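Local coordinates for dual specificity protein phosphatase 14 (Homo sapiens, PDB 2WGP) that removes phosphate from tyrosine, serine and threonine residues of proteins and inactivates the MAP kinases ERK, JNK and p38, at residues Cys121-Met126 with Ile158-Gln163; Gly152-Leu157 with Asp182-Glu187. All blocks are in the same frame, centred on the assembly; numbering follows the deposited sequence.

Both contacts use helix 151-165, in consecutive parts. In contact 1 its residues 158-163 lie almost parallel to 121-126 of helix 116-129. In contact 2 its earlier residues 152-157 meet the C-terminal helix 182-188. The touching residues of both are buried. The centres of contacts 1 and 2 lie about 11 Å and 14 Å from the centre of the chain. Contact 1 is apolar, with a methionine, an alanine, a tyrosine ring edge and the aliphatic part of a glutamate, and no hydrogen bond between the segments. Contact 2 buries less surface and turns on one indole-to-hydroxyl hydrogen bond. The two contacts touch: L157 of contact 2 packs on I122, A123 and M126 of contact 1.

Contact 1: residues Cys121-Met126 with Ile158-Gln163; sequences CIAYLM and IDYERQ
At chi1 -170° the Y160 ring swings opposite the backbone N, toward A123 and M126. M126 places CG beside its own N and bends at chi3 (-74°), turning its methyl end to the same ring. The tyrosine is met at its edge. Y160 CE2 lies 3.9 Å from A123 CB. A123 O sits in the ring plane at the same edge, 3.7 Å from Y160 CE2. The M126 methyl CE reaches CD2 of Y160 at 3.9 Å, also near the ring plane. The M126 and Y160 side chains run alongside each other, pointing in opposing senses. The M126 sulfur turns to a second partner: M126 SD is 3.7 Å from E161 CB and nearly as close to E161 CG. The M126 side chain lies roughly perpendicular to that of E161.

These residues join two helices of the dual specificity phosphatase domain, 116-129 and 151-165. The axes of the two segments run in nearly the same direction, 10° apart. The side chains of M126 and Y160 bridge the 10.7 Å between these axes at their closest approach. No hydrogen bond crosses here.

The polar ends lie outside this apolar patch. The Y160 hydroxyl hydrogen-bonds to D90, at the start of helix 89-101, and the ring also meets F89. E161 OE2 bonds to T169 OG1 and to the backbone N of L133, so its carboxylate ties helix 151-165 to helix 133-143. M126 also packs on L157, L164 and F165 of helix 151-165.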
loop_
_atom_site.group_PDB
_atom_site.type_symbol
_atom_site.label_atom_id
_atom_site.label_comp_id
_atom_site.label_asym_id
_atom_site.label_seq_id
_atom_site.Cartn_x
_atom_site.Cartn_y
_atom_site.Cartn_z
ATOM N N CYS A 121 -10.583 15.401 23.205
ATOM C CA CYS A 121 -11.755 16.101 23.768
ATOM C C CYS A 121 -13.070 15.544 23.221
ATOM O O CYS A 121 -14.017 15.346 23.989
ATOM C CB CYS A 121 -11.669 17.614 23.541
ATOM S SG CYS A 121 -10.360 18.407 24.430
ATOM N N ILE A 122 -13.122 15.271 21.915
ATOM C CA ILE A 122 -14.323 14.686 21.308
ATOM C C ILE A 122 -14.634 13.314 21.927
ATOM O O ILE A 122 -15.801 13.000 22.234
ATOM C CB ILE A 122 -14.205 14.581 19.750
ATOM C CG1 ILE A 122 -14.257 15.975 19.111
ATOM C CG2 ILE A 122 -15.319 13.721 19.178
ATOM C CD1 ILE A 122 -13.730 16.039 17.627
ATOM N N ALA A 123 -13.585 12.516 22.149
ATOM C CA ALA A 123 -13.769 11.190 22.736
ATOM C C ALA A 123 -14.328 11.319 24.171
ATOM O O ALA A 123 -15.252 10.589 24.550
ATOM C CB ALA A 123 -12.446 10.405 22.717
ATOM N N TYR A 124 -13.781 12.257 24.943
ATOM C CA TYR A 124 -14.252 12.548 26.308
ATOM C C TYR A 124 -15.736 12.958 26.355
ATOM O O TYR A 124 -16.510 12.440 27.167
ATOM C CB TYR A 124 -13.385 13.648 26.967
ATOM C CG TYR A 124 -14.003 14.213 28.215
ATOM C CD1 TYR A 124 -13.950 13.505 29.429
ATOM C CD2 TYR A 124 -14.701 15.430 28.183
ATOM C CE1 TYR A 124 -14.539 14.000 30.572
ATOM C CE2 TYR A 124 -15.326 15.926 29.324
ATOM C CZ TYR A 124 -15.237 15.216 30.514
ATOM O OH TYR A 124 -15.820 15.718 31.644
ATOM N N LEU A 125 -16.121 13.875 25.482
ATOM C CA LEU A 125 -17.518 14.321 25.381
ATOM C C LEU A 125 -18.492 13.170 25.085
ATOM O O LEU A 125 -19.562 13.098 25.682
ATOM C CB LEU A 125 -17.660 15.413 24.320
ATOM C CG LEU A 125 -17.059 16.799 24.611
ATOM C CD1 LEU A 125 -17.290 17.719 23.387
ATOM C CD2 LEU A 125 -17.641 17.428 25.892
ATOM N N MET A 126 -18.117 12.261 24.191
ATOM C CA MET A 126 -18.933 11.093 23.923
ATOM C C MET A 126 -19.067 10.186 25.146
ATOM O O MET A 126 -20.184 9.752 25.481
ATOM C CB MET A 126 -18.384 10.279 22.760
ATOM C CG MET A 126 -18.571 10.934 21.380
ATOM S SD MET A 126 -18.310 9.789 20.045
ATOM C CE MET A 126 -16.506 9.608 20.084
ATOM N N ILE A 158 -14.834 7.132 15.026
ATOM C CA ILE A 158 -16.039 6.456 14.519
ATOM C C ILE A 158 -16.166 5.064 15.135
ATOM O O ILE A 158 -17.248 4.665 15.546
ATOM C CB ILE A 158 -16.077 6.369 12.973
ATOM C CG1 ILE A 158 -16.379 7.744 12.367
ATOM C CG2 ILE A 158 -17.161 5.339 12.518
ATOM C CD1 ILE A 158 -16.017 7.910 10.845
ATOM N N ASP A 159 -15.048 4.337 15.199
ATOM C CA ASP A 159 -15.021 3.039 15.884
ATOM C C ASP A 159 -15.399 3.185 17.355
ATOM O O ASP A 159 -16.208 2.418 17.849
ATOM C CB ASP A 159 -13.650 2.338 15.737
ATOM C CG ASP A 159 -13.699 0.880 16.193
ATOM O OD1 ASP A 159 -13.690 0.641 17.414
ATOM O OD2 ASP A 159 -13.776 -0.028 15.338
ATOM N N TYR A 160 -14.824 4.173 18.039
ATOM C CA TYR A 160 -15.097 4.411 19.465
ATOM C C TYR A 160 -16.558 4.785 19.702
ATOM O O TYR A 160 -17.185 4.282 20.636
ATOM C CB TYR A 160 -14.192 5.513 19.991
ATOM C CG TYR A 160 -14.184 5.707 21.497
ATOM C CD1 TYR A 160 -13.864 4.647 22.366
ATOM C CD2 TYR A 160 -14.438 6.966 22.051
ATOM C CE1 TYR A 160 -13.801 4.834 23.731
ATOM C CE2 TYR A 160 -14.411 7.157 23.421
ATOM C CZ TYR A 160 -14.083 6.090 24.253
ATOM O OH TYR A 160 -14.024 6.322 25.590
ATOM N N GLU A 161 -17.105 5.634 18.825
ATOM C CA GLU A 161 -18.535 5.956 18.872
ATOM C C GLU A 161 -19.392 4.693 18.767
ATOM O O GLU A 161 -20.348 4.519 19.528
ATOM C CB GLU A 161 -18.928 6.916 17.763
ATOM C CG GLU A 161 -20.419 7.377 17.912
ATOM C CD GLU A 161 -20.978 8.143 16.738
ATOM O OE1 GLU A 161 -20.455 8.015 15.615
ATOM O OE2 GLU A 161 -21.971 8.902 16.957
ATOM N N ARG A 162 -19.042 3.811 17.827
ATOM C CA ARG A 162 -19.777 2.555 17.641
ATOM C C ARG A 162 -19.683 1.667 18.886
ATOM O O ARG A 162 -20.672 1.021 19.261
ATOM C CB ARG A 162 -19.283 1.785 16.406
ATOM C CG ARG A 162 -19.600 2.422 15.034
ATOM C CD ARG A 162 -18.794 1.714 13.891
ATOM N NE ARG A 162 -19.340 0.371 13.621
ATOM C CZ ARG A 162 -18.633 -0.754 13.433
ATOM N NH1 ARG A 162 -17.307 -0.768 13.472
ATOM N NH2 ARG A 162 -19.275 -1.882 13.203
ATOM N N GLN A 163 -18.507 1.633 19.522
ATOM C CA GLN A 163 -18.318 0.888 20.774
ATOM C C GLN A 163 -19.244 1.457 21.886
ATOM O O GLN A 163 -19.856 0.715 22.657
ATOM C CB GLN A 163 -16.865 0.969 21.259
ATOM C CG GLN A 163 -15.814 0.303 20.388
ATOM C CD GLN A 163 -14.390 0.592 20.897
ATOM O OE1 GLN A 163 -14.113 0.367 22.072
ATOM N NE2 GLN A 163 -13.520 1.147 20.036
#

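Contact 2: residues Gly152-Leu157 with Asp182-Glu187; sequences GFWRQL and DVYEKE
W154 and Y184 meet through a hydrogen bond from the indole NE1 to the tyrosine OH, 2.9 Å long with an angle of 152° at the hydrogen. The bond joins two helices of the dual specificity phosphatase, 151-165 and the C-terminal 182-188. The second of these follows the two-stranded antiparallel sheet 172-175 and 178-181. The hydroxyl sits at the edge of the indole, close to its plane.

This is the tight part of the contact. The ring planes are nearly perpendicular (84°), with the centroids of the Y184 ring and the W154 five-membered ring 4.9 Å apart. W154 CD1 also packs on Y184 CZ at 3.9 Å. The Y184 CB does not point straight at the indole. Its chi1 of -72° puts CG opposite the carbonyl carbon, and the long ring then carries OH to W154 NE1. The OH has a second partner, the backbone O of P149, so two bonds grip it. R148 makes a cation-pi contact with the Y184 ring, and Y137 of helix 133-143 meets W154 edge-to-face.

V183 makes the thinner part. Its CG2 approaches the six-membered ring of W154 obliquely and adds an apolar touch beside the hydrogen bond.

The backbones stay apart, the nearest CA atoms being those of W154 and D182 at 10.2 Å, so side chains alone make the contact. The outer side of helix 182-188 is the loose one. It carries the exposed K186 and the partly exposed E185, whose OE1 forms a salt bridge with R189. On the buried side, V183 CG2 lies 4.0 Å from W154 CZ2.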
loop_
_atom_site.group_PDB
_atom_site.type_symbol
_atom_site.label_atom_id
_atom_site.label_comp_id
_atom_site.label_asym_id
_atom_site.label_seq_id
_atom_site.Cartn_x
_atom_site.Cartn_y
_atom_site.Cartn_z
ATOM N N GLY A 152 -7.342 9.603 9.863
ATOM C CA GLY A 152 -7.137 8.394 10.673
ATOM C C GLY A 152 -7.750 8.517 12.058
ATOM O O GLY A 152 -8.409 7.579 12.576
ATOM N N PHE A 153 -7.582 9.694 12.653
ATOM C CA PHE A 153 -8.220 10.002 13.917
ATOM C C PHE A 153 -9.748 9.889 13.796
ATOM O O PHE A 153 -10.398 9.381 14.706
ATOM C CB PHE A 153 -7.801 11.395 14.432
ATOM C CG PHE A 153 -6.335 11.512 14.857
ATOM C CD1 PHE A 153 -5.844 12.738 15.298
ATOM C CD2 PHE A 153 -5.472 10.425 14.859
ATOM C CE1 PHE A 153 -4.532 12.885 15.719
ATOM C CE2 PHE A 153 -4.134 10.562 15.279
ATOM C CZ PHE A 153 -3.666 11.796 15.705
ATOM N N TRP A 154 -10.319 10.404 12.707
ATOM C CA TRP A 154 -11.733 10.211 12.399
ATOM C C TRP A 154 -12.161 8.735 12.349
ATOM O O TRP A 154 -13.159 8.390 12.963
ATOM C CB TRP A 154 -12.140 10.955 11.118
ATOM C CG TRP A 154 -12.526 12.362 11.411
ATOM C CD1 TRP A 154 -11.810 13.475 11.135
ATOM C CD2 TRP A 154 -13.722 12.801 12.063
ATOM N NE1 TRP A 154 -12.479 14.591 11.562
ATOM C CE2 TRP A 154 -13.656 14.207 12.147
ATOM C CE3 TRP A 154 -14.845 12.141 12.592
ATOM C CZ2 TRP A 154 -14.673 14.976 12.728
ATOM C CZ3 TRP A 154 -15.865 12.914 13.154
ATOM C CH2 TRP A 154 -15.767 14.312 13.216
ATOM N N ARG A 155 -11.434 7.893 11.619
ATOM C CA ARG A 155 -11.693 6.430 11.615
ATOM C C ARG A 155 -11.742 5.885 13.049
ATOM O O ARG A 155 -12.639 5.135 13.412
ATOM C CB ARG A 155 -10.649 5.655 10.808
ATOM C CG ARG A 155 -10.689 5.912 9.325
ATOM C CD ARG A 155 -9.838 4.902 8.540
ATOM N NE ARG A 155 -8.391 5.028 8.766
ATOM C CZ ARG A 155 -7.552 5.845 8.112
ATOM N NH1 ARG A 155 -7.985 6.677 7.165
ATOM N NH2 ARG A 155 -6.262 5.829 8.427
ATOM N N GLN A 156 -10.813 6.338 13.874
ATOM C CA GLN A 156 -10.707 5.835 15.236
ATOM C C GLN A 156 -11.849 6.342 16.105
ATOM O O GLN A 156 -12.415 5.580 16.895
ATOM C CB GLN A 156 -9.330 6.178 15.820
ATOM C CG GLN A 156 -8.169 5.487 15.098
ATOM C CD GLN A 156 -6.805 5.833 15.661
ATOM O OE1 GLN A 156 -6.570 5.682 16.867
ATOM N NE2 GLN A 156 -5.872 6.257 14.786
ATOM N N LEU A 157 -12.207 7.626 15.958
ATOM C CA LEU A 157 -13.377 8.186 16.661
ATOM C C LEU A 157 -14.683 7.477 16.303
ATOM O O LEU A 157 -15.541 7.271 17.169
ATOM C CB LEU A 157 -13.534 9.681 16.340
ATOM C CG LEU A 157 -12.571 10.620 17.061
ATOM C CD1 LEU A 157 -12.635 11.989 16.453
ATOM C CD2 LEU A 157 -12.820 10.638 18.576
ATOM N N ASP A 182 -17.780 12.466 6.433
ATOM C CA ASP A 182 -18.828 13.204 5.709
ATOM C C ASP A 182 -18.962 14.683 6.095
ATOM O O ASP A 182 -19.292 15.502 5.236
ATOM C CB ASP A 182 -20.192 12.480 5.711
ATOM C CG ASP A 182 -20.681 12.048 7.094
ATOM O OD1 ASP A 182 -20.325 12.638 8.128
ATOM O OD2 ASP A 182 -21.500 11.108 7.129
ATOM N N VAL A 183 -18.691 15.024 7.361
ATOM C CA VAL A 183 -18.749 16.423 7.801
ATOM C C VAL A 183 -17.809 17.347 7.010
ATOM O O VAL A 183 -18.166 18.490 6.727
ATOM C CB VAL A 183 -18.521 16.598 9.334
ATOM C CG1 VAL A 183 -19.750 16.051 10.138
ATOM C CG2 VAL A 183 -17.229 15.945 9.796
ATOM N N TYR A 184 -16.649 16.847 6.619
ATOM C CA TYR A 184 -15.697 17.636 5.826
ATOM C C TYR A 184 -16.218 17.842 4.407
ATOM O O TYR A 184 -16.042 18.904 3.822
ATOM C CB TYR A 184 -14.332 16.966 5.755
ATOM C CG TYR A 184 -13.505 16.989 7.036
ATOM C CD1 TYR A 184 -13.988 17.557 8.224
ATOM C CD2 TYR A 184 -12.231 16.415 7.054
ATOM C CE1 TYR A 184 -13.232 17.545 9.375
ATOM C CE2 TYR A 184 -11.474 16.392 8.181
ATOM C CZ TYR A 184 -11.973 16.957 9.359
ATOM O OH TYR A 184 -11.209 16.961 10.508
ATOM N N GLU A 185 -16.843 16.811 3.847
ATOM C CA GLU A 185 -17.422 16.932 2.504
ATOM C C GLU A 185 -18.560 17.962 2.549
ATOM O O GLU A 185 -18.655 18.829 1.679
ATOM C CB GLU A 185 -17.914 15.566 2.030
ATOM C CG GLU A 185 -18.071 15.436 0.537
ATOM C CD GLU A 185 -19.412 15.928 0.045
ATOM O OE1 GLU A 185 -20.338 15.995 0.882
ATOM O OE2 GLU A 185 -19.551 16.214 -1.175
ATOM N N LYS A 186 -19.421 17.852 3.559
ATOM C CA LYS A 186 -20.538 18.783 3.733
ATOM C C LYS A 186 -20.066 20.241 3.868
ATOM O O LYS A 186 -20.619 21.124 3.218
ATOM C CB LYS A 186 -21.431 18.344 4.899
ATOM C CG LYS A 186 -22.158 17.023 4.611
ATOM C CD LYS A 186 -22.883 16.451 5.814
ATOM C CE LYS A 186 -23.734 15.267 5.410
ATOM N NZ LYS A 186 -24.696 14.890 6.477
ATOM N N GLU A 187 -19.047 20.467 4.685
ATOM C CA GLU A 187 -18.425 21.783 4.856
ATOM C C GLU A 187 -17.878 22.388 3.535
ATOM O O GLU A 187 -17.949 23.605 3.350
ATOM C CB GLU A 187 -17.283 21.712 5.900
ATOM C CG GLU A 187 -17.781 21.554 7.365
ATOM C CD GLU A 187 -16.676 21.165 8.350
ATOM O OE1 GLU A 187 -16.999 20.640 9.443
ATOM O OE2 GLU A 187 -15.491 21.399 8.016
#